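Local atomic coordinates of glucokinase (PDB entry 2QM1), a protein that probably phosphorylates glucose with ATP, as a bacterial glucokinase of the ROK family that binds zinc and magnesium. Residues D236-A239 with L240-D244; F290-P293 with Q294-N297. One frame throughout, in Å; residues are numbered along the deposited sequence.

Interaction 1 (D236-A239 with L240-D244); sequences DHFA and LMVVD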
ATOM      1  N   ASP B 236       1.177 -34.260  11.997  1.00 53.75           N
ATOM      2  CA  ASP B 236       2.608 -34.474  11.728  1.00 52.78           C
ATOM      3  C   ASP B 236       3.433 -33.328  12.302  1.00 52.50           C
ATOM      4  O   ASP B 236       3.363 -32.176  11.810  1.00 51.86           O
ATOM      5  CB  ASP B 236       2.831 -34.588  10.204  1.00 52.83           C
ATOM      6  CG  ASP B 236       4.269 -34.950   9.814  1.00 53.54           C
ATOM      7  OD1 ASP B 236       4.454 -35.603   8.752  1.00 53.22           O
ATOM      8  OD2 ASP B 236       5.212 -34.573  10.538  1.00 53.24           O
ATOM      9  N   HIS B 237       4.211 -33.647  13.343  1.00 51.75           N
ATOM     10  CA  HIS B 237       4.935 -32.638  14.106  1.00 51.55           C
ATOM     11  C   HIS B 237       5.925 -31.850  13.205  1.00 50.58           C
ATOM     12  O   HIS B 237       6.184 -30.676  13.445  1.00 51.03           O
ATOM     13  CB  HIS B 237       5.661 -33.271  15.296  1.00 51.91           C
ATOM     14  CG  HIS B 237       4.767 -33.695  16.429  1.00 54.69           C
ATOM     15  ND1 HIS B 237       3.414 -33.914  16.290  1.00 58.07           N
ATOM     16  CD2 HIS B 237       5.060 -33.996  17.719  1.00 57.82           C
ATOM     17  CE1 HIS B 237       2.904 -34.295  17.449  1.00 58.65           C
ATOM     18  NE2 HIS B 237       3.883 -34.352  18.334  1.00 58.84           N
ATOM     19  N   PHE B 238       6.430 -32.484  12.146  1.00 48.77           N
ATOM     20  CA  PHE B 238       7.307 -31.783  11.231  1.00 47.41           C
ATOM     21  C   PHE B 238       6.530 -30.851  10.319  1.00 47.42           C
ATOM     22  O   PHE B 238       6.886 -29.691  10.196  1.00 47.77           O
ATOM     23  CB  PHE B 238       8.227 -32.725  10.418  1.00 46.92           C
ATOM     24  CG  PHE B 238       9.219 -31.980   9.538  1.00 44.22           C
ATOM     25  CD1 PHE B 238      10.150 -31.097  10.107  1.00 43.03           C
ATOM     26  CD2 PHE B 238       9.220 -32.153   8.155  1.00 43.56           C
ATOM     27  CE1 PHE B 238      11.053 -30.382   9.329  1.00 41.47           C
ATOM     28  CE2 PHE B 238      10.124 -31.464   7.351  1.00 40.87           C
ATOM     29  CZ  PHE B 238      11.052 -30.562   7.940  1.00 45.01           C
ATOM     30  N   ALA B 239       5.487 -31.359   9.672  1.00 47.16           N
ATOM     31  CA  ALA B 239       4.584 -30.511   8.901  1.00 46.84           C
ATOM     32  C   ALA B 239       4.103 -29.287   9.678  1.00 46.72           C
ATOM     33  O   ALA B 239       3.863 -28.229   9.101  1.00 46.95           O
ATOM     34  CB  ALA B 239       3.421 -31.302   8.393  1.00 46.08           C
ATOM     35  N   LEU B 240       3.972 -29.433  10.988  1.00 46.65           N
ATOM     36  CA  LEU B 240       3.439 -28.363  11.836  1.00 46.68           C
ATOM     37  C   LEU B 240       4.497 -27.284  12.071  1.00 46.69           C
ATOM     38  O   LEU B 240       4.160 -26.108  12.246  1.00 46.56           O
ATOM     39  CB  LEU B 240       2.947 -28.931  13.186  1.00 47.16           C
ATOM     40  CG  LEU B 240       1.623 -29.703  13.153  1.00 46.97           C
ATOM     41  CD1 LEU B 240       1.421 -30.583  14.398  1.00 49.55           C
ATOM     42  CD2 LEU B 240       0.469 -28.694  12.940  1.00 49.02           C
HETATM   43  N   MSE B 241       5.758 -27.708  12.116  1.00 46.50           N
HETATM   44  CA  MSE B 241       6.897 -26.804  12.216  1.00 48.03           C
HETATM   45  C   MSE B 241       7.038 -25.985  10.924  1.00 46.29           C
HETATM   46  O   MSE B 241       7.269 -24.772  11.003  1.00 46.01           O
HETATM   47  CB  MSE B 241       8.171 -27.598  12.515  1.00 48.04           C
HETATM   48  CG  MSE B 241       9.390 -26.775  12.944  1.00 50.29           C
HETATM   49 SE   MSE B 241      11.044 -27.845  13.102  0.55 55.71          SE
HETATM   50  CE  MSE B 241      10.697 -28.420  14.923  1.00 44.85           C
ATOM     51  N   VAL B 242       6.866 -26.642   9.765  1.00 44.67           N
ATOM     52  CA  VAL B 242       6.975 -25.991   8.425  1.00 44.27           C
ATOM     53  C   VAL B 242       5.853 -24.998   8.155  1.00 44.32           C
ATOM     54  O   VAL B 242       6.122 -23.845   7.853  1.00 43.78           O
ATOM     55  CB  VAL B 242       7.053 -27.021   7.252  1.00 44.47           C
ATOM     56  CG1 VAL B 242       7.250 -26.311   5.900  1.00 43.08           C
ATOM     57  CG2 VAL B 242       8.170 -28.041   7.498  1.00 43.36           C
ATOM     58  N   VAL B 243       4.602 -25.455   8.266  1.00 44.67           N
ATOM     59  CA  VAL B 243       3.419 -24.574   8.261  1.00 45.03           C
ATOM     60  C   VAL B 243       3.576 -23.342   9.177  1.00 44.72           C
ATOM     61  O   VAL B 243       3.348 -22.243   8.749  1.00 45.59           O
ATOM     62  CB  VAL B 243       2.128 -25.367   8.638  1.00 44.19           C
ATOM     63  CG1 VAL B 243       1.016 -24.465   9.040  1.00 46.10           C
ATOM     64  CG2 VAL B 243       1.675 -26.268   7.503  1.00 44.74           C
ATOM     65  N   ASP B 244       3.964 -23.558  10.422  1.00 45.05           N
ATOM     66  CA  ASP B 244       4.269 -22.507  11.408  1.00 45.39           C
ATOM     67  C   ASP B 244       5.261 -21.456  10.906  1.00 44.60           C
ATOM     68  O   ASP B 244       5.038 -20.249  11.017  1.00 43.64           O
ATOM     69  CB  ASP B 244       4.863 -23.182  12.629  1.00 45.74           C
ATOM     70  CG  ASP B 244       4.230 -22.743  13.898  1.00 50.46           C
ATOM     71  OD1 ASP B 244       4.051 -21.517  14.092  1.00 55.05           O
ATOM     72  OD2 ASP B 244       3.902 -23.642  14.722  1.00 57.00           O
TER
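V242 lays its CG2 methyl over one face of the F238 ring, a CH-pi contact between residues four apart on the same helix. The methyl carbon CG2 of V242 stands 4.0 Å from the F238 ring centroid and 16° off the ring normal, displaced toward the rim on the side of CZ and CE2. F238 reaches it with CG beside its own carbonyl carbon, opposite the backbone N (chi1 -176°). The same V242 CG2 also lies 3.4 Å from F238 O, so ring and carbonyl are both covered by one methyl.

Backbone bonds build the first turns. L240 N donates to D236 O over 2.9 Å, V242 N to F238 O and V243 N to A239 O. F238 O takes a second, weak bond from M241 N, whose better-angled bond runs to H237 O at 3.3 Å.

Capping is the work of the D236 carboxylate. OD2 accepts F238 N at 2.9 Å and, weakly, A239 N at 3.3 Å. OD1 bonds to L213 N in helix 212-218, so one side chain serves the starts of two helices, which would probably favour its negative charge.

Two aliphatic groups lie against carbonyl oxygens: L240 sets CG 3.3 Å from D236 O, partly covering that carbonyl, and V243 brings CG2 3.3 Å from A239 O. Beyond the two segments, V242 packs on V196, V199 and A200 of helix 193-203, A239 and V243 pack on helix 225-233, and the F238 ring meets that of F207 with the planes at about 45°.

The arrangement is a classic N-capped helix start: an aspartate N-cap closing the first turn of helix 237-261, with an i to i+4 Phe-Val pair along one buried side.

Interaction 2 (F290-P293 with Q294-N297); sequences FTFP and QVRN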
ATOM      1  N   PHE B 290       1.278  -9.207  14.363  1.00 40.59           N
ATOM      2  CA  PHE B 290       2.045  -8.164  13.704  1.00 40.19           C
ATOM      3  C   PHE B 290       1.278  -6.863  13.389  1.00 39.58           C
ATOM      4  O   PHE B 290       1.812  -5.955  12.758  1.00 41.04           O
ATOM      5  CB  PHE B 290       2.737  -8.753  12.456  1.00 39.53           C
ATOM      6  CG  PHE B 290       3.810  -9.746  12.780  1.00 38.70           C
ATOM      7  CD1 PHE B 290       4.798  -9.448  13.717  1.00 42.70           C
ATOM      8  CD2 PHE B 290       3.840 -10.970  12.164  1.00 35.39           C
ATOM      9  CE1 PHE B 290       5.785 -10.388  14.042  1.00 42.69           C
ATOM     10  CE2 PHE B 290       4.842 -11.927  12.484  1.00 41.80           C
ATOM     11  CZ  PHE B 290       5.803 -11.628  13.408  1.00 39.99           C
ATOM     12  N   THR B 291       0.044  -6.747  13.848  1.00 39.27           N
ATOM     13  CA  THR B 291      -0.783  -5.574  13.476  1.00 37.51           C
ATOM     14  C   THR B 291      -1.149  -4.726  14.700  1.00 37.48           C
ATOM     15  O   THR B 291      -1.280  -5.246  15.813  1.00 35.51           O
ATOM     16  CB  THR B 291      -2.061  -5.970  12.631  1.00 36.95           C
ATOM     17  OG1 THR B 291      -2.780  -7.066  13.257  1.00 38.54           O
ATOM     18  CG2 THR B 291      -1.653  -6.377  11.185  1.00 37.35           C
ATOM     19  N   PHE B 292      -1.270  -3.414  14.490  1.00 35.81           N
ATOM     20  CA  PHE B 292      -1.689  -2.551  15.583  1.00 37.17           C
ATOM     21  C   PHE B 292      -3.195  -2.688  15.862  1.00 36.00           C
ATOM     22  O   PHE B 292      -3.926  -3.169  15.024  1.00 35.54           O
ATOM     23  CB  PHE B 292      -1.130  -1.101  15.474  1.00 35.22           C
ATOM     24  CG  PHE B 292      -1.653  -0.300  14.328  1.00 36.29           C
ATOM     25  CD1 PHE B 292      -0.934  -0.212  13.140  1.00 39.51           C
ATOM     26  CD2 PHE B 292      -2.803   0.437  14.456  1.00 36.50           C
ATOM     27  CE1 PHE B 292      -1.407   0.565  12.074  1.00 39.08           C
ATOM     28  CE2 PHE B 292      -3.288   1.207  13.405  1.00 39.75           C
ATOM     29  CZ  PHE B 292      -2.599   1.267  12.218  1.00 36.62           C
ATOM     30  N   PRO B 293      -3.633  -2.403  17.094  1.00 37.79           N
ATOM     31  CA  PRO B 293      -5.034  -2.691  17.454  1.00 37.46           C
ATOM     32  C   PRO B 293      -6.152  -2.273  16.470  1.00 37.30           C
ATOM     33  O   PRO B 293      -7.044  -3.054  16.199  1.00 39.14           O
ATOM     34  CB  PRO B 293      -5.196  -1.941  18.757  1.00 37.67           C
ATOM     35  CG  PRO B 293      -3.806  -2.092  19.413  1.00 39.05           C
ATOM     36  CD  PRO B 293      -2.902  -1.798  18.229  1.00 38.01           C
ATOM     37  N   GLN B 294      -6.103  -1.053  15.964  0.60 37.55           N
ATOM     38  CA  GLN B 294      -7.148  -0.595  15.083  0.60 36.78           C
ATOM     39  C   GLN B 294      -7.212  -1.468  13.795  0.60 36.42           C
ATOM     40  O   GLN B 294      -8.282  -1.679  13.217  0.60 36.70           O
ATOM     41  CB  GLN B 294      -6.965   0.904  14.821  0.60 36.49           C
ATOM     42  CG  GLN B 294      -7.134   1.797  16.083  0.60 37.44           C
ATOM     43  CD  GLN B 294      -5.831   2.127  16.871  0.60 37.26           C
ATOM     44  OE1 GLN B 294      -4.891   1.322  16.975  0.60 30.92           O
ATOM     45  NE2 GLN B 294      -5.810   3.330  17.460  0.60 39.83           N
ATOM     46  N   VAL B 295      -6.065  -2.007  13.368  1.00 36.23           N
ATOM     47  CA  VAL B 295      -6.019  -2.869  12.197  1.00 35.67           C
ATOM     48  C   VAL B 295      -6.450  -4.296  12.547  1.00 36.05           C
ATOM     49  O   VAL B 295      -7.160  -4.949  11.788  1.00 35.31           O
ATOM     50  CB  VAL B 295      -4.623  -2.835  11.494  1.00 35.93           C
ATOM     51  CG1 VAL B 295      -4.517  -3.972  10.429  1.00 34.43           C
ATOM     52  CG2 VAL B 295      -4.343  -1.397  10.903  1.00 30.93           C
ATOM     53  N   ARG B 296      -6.016  -4.763  13.710  1.00 36.93           N
ATOM     54  CA  ARG B 296      -6.390  -6.088  14.226  1.00 39.18           C
ATOM     55  C   ARG B 296      -7.888  -6.291  14.278  1.00 38.37           C
ATOM     56  O   ARG B 296      -8.386  -7.388  14.050  1.00 37.90           O
ATOM     57  CB  ARG B 296      -5.987  -6.213  15.682  1.00 40.21           C
ATOM     58  CG  ARG B 296      -4.560  -6.258  15.940  1.00 45.73           C
ATOM     59  CD  ARG B 296      -4.441  -6.258  17.408  1.00 51.15           C
ATOM     60  NE  ARG B 296      -3.699  -7.411  17.776  1.00 50.09           N
ATOM     61  CZ  ARG B 296      -3.913  -8.161  18.837  1.00 40.38           C
ATOM     62  NH1 ARG B 296      -4.890  -7.921  19.673  1.00 42.35           N
ATOM     63  NH2 ARG B 296      -3.124  -9.194  19.004  1.00 43.13           N
ATOM     64  N   ASN B 297      -8.589  -5.238  14.664  1.00 38.40           N
ATOM     65  CA  ASN B 297      -9.994  -5.331  14.995  1.00 37.54           C
ATOM     66  C   ASN B 297     -10.810  -4.970  13.788  1.00 38.71           C
ATOM     67  O   ASN B 297     -12.040  -4.837  13.885  1.00 38.74           O
ATOM     68  CB  ASN B 297     -10.311  -4.387  16.137  1.00 36.80           C
ATOM     69  CG  ASN B 297      -9.583  -4.766  17.452  1.00 38.82           C
ATOM     70  OD1 ASN B 297      -9.145  -3.913  18.207  1.00 43.37           O
ATOM     71  ND2 ASN B 297      -9.458  -6.029  17.693  1.00 31.24           N
TER
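F292 and V295 meet at the N-terminus of the one-turn helix 293-296, where F292 holds the N-cap position and P293 opens the first turn. This is the tight side of the contact. V295 CG2 sits over one face of the F292 ring, 3.8 Å from its centroid and 23° off the normal, a CH-pi contact that brings CG2 within 3.4 Å of F292 CZ. The ring is brought back to V295 by F292 CG lying between its backbone N and carbonyl carbon (chi1 67°). The other methyl of V295 is used as well: CG1 lies 3.8 Å from CG2 of the buried T291, the two side chains crossing at about a right angle. In the second subunit E166 packs on F292, and C163 on both V295 and Q294, so this corner belongs to the dimer interface.

In the backbone, F292 O closes the turn, taking a nearly straight bond from R296 N at 2.9 Å and a weak one from V295 N. P293 O accepts N297 N at 3.1 Å. The loop leading in is held by N259 of helix 237-261, which bonds to F290 O and F292 N.

The looser side is formed by the exposed residues Q294, R296 and N297. In the conformer of Q294 given, OE1 comes to the F292 ring edge, 3.4 Å from CD2, a contact that is doubtful because a second conformer exists. R296 runs its aliphatic part back along the turn. Helix 277-289 takes a bond from each side chain, R296 NE giving to Q288 O and T291 OG1 to F287 O. The arginine chain also crosses that buried hydroxyl, R296 CG lying 3.3 Å from T291 OG1.

In the fold
Both contacts are local and form helix starts, about 26 Å apart between centres, yet they share helix 237-261: interaction 1 is its beginning, and N259 near its far end holds the chain entering interaction 2. Helix 277-289 also joins them, since Y286 bonds to D244 while F287 and Q288 accept bonds from T291 and R296. Both are partly buried: interaction 1 has four buried residues and one exposed among eight touching, interaction 2 three of each among seven. Phe-Val spacing is i to i+4 in the first, i to i+3 in the second. A carboxylate caps the long helix within its own subunit; the short turn meets the second subunit.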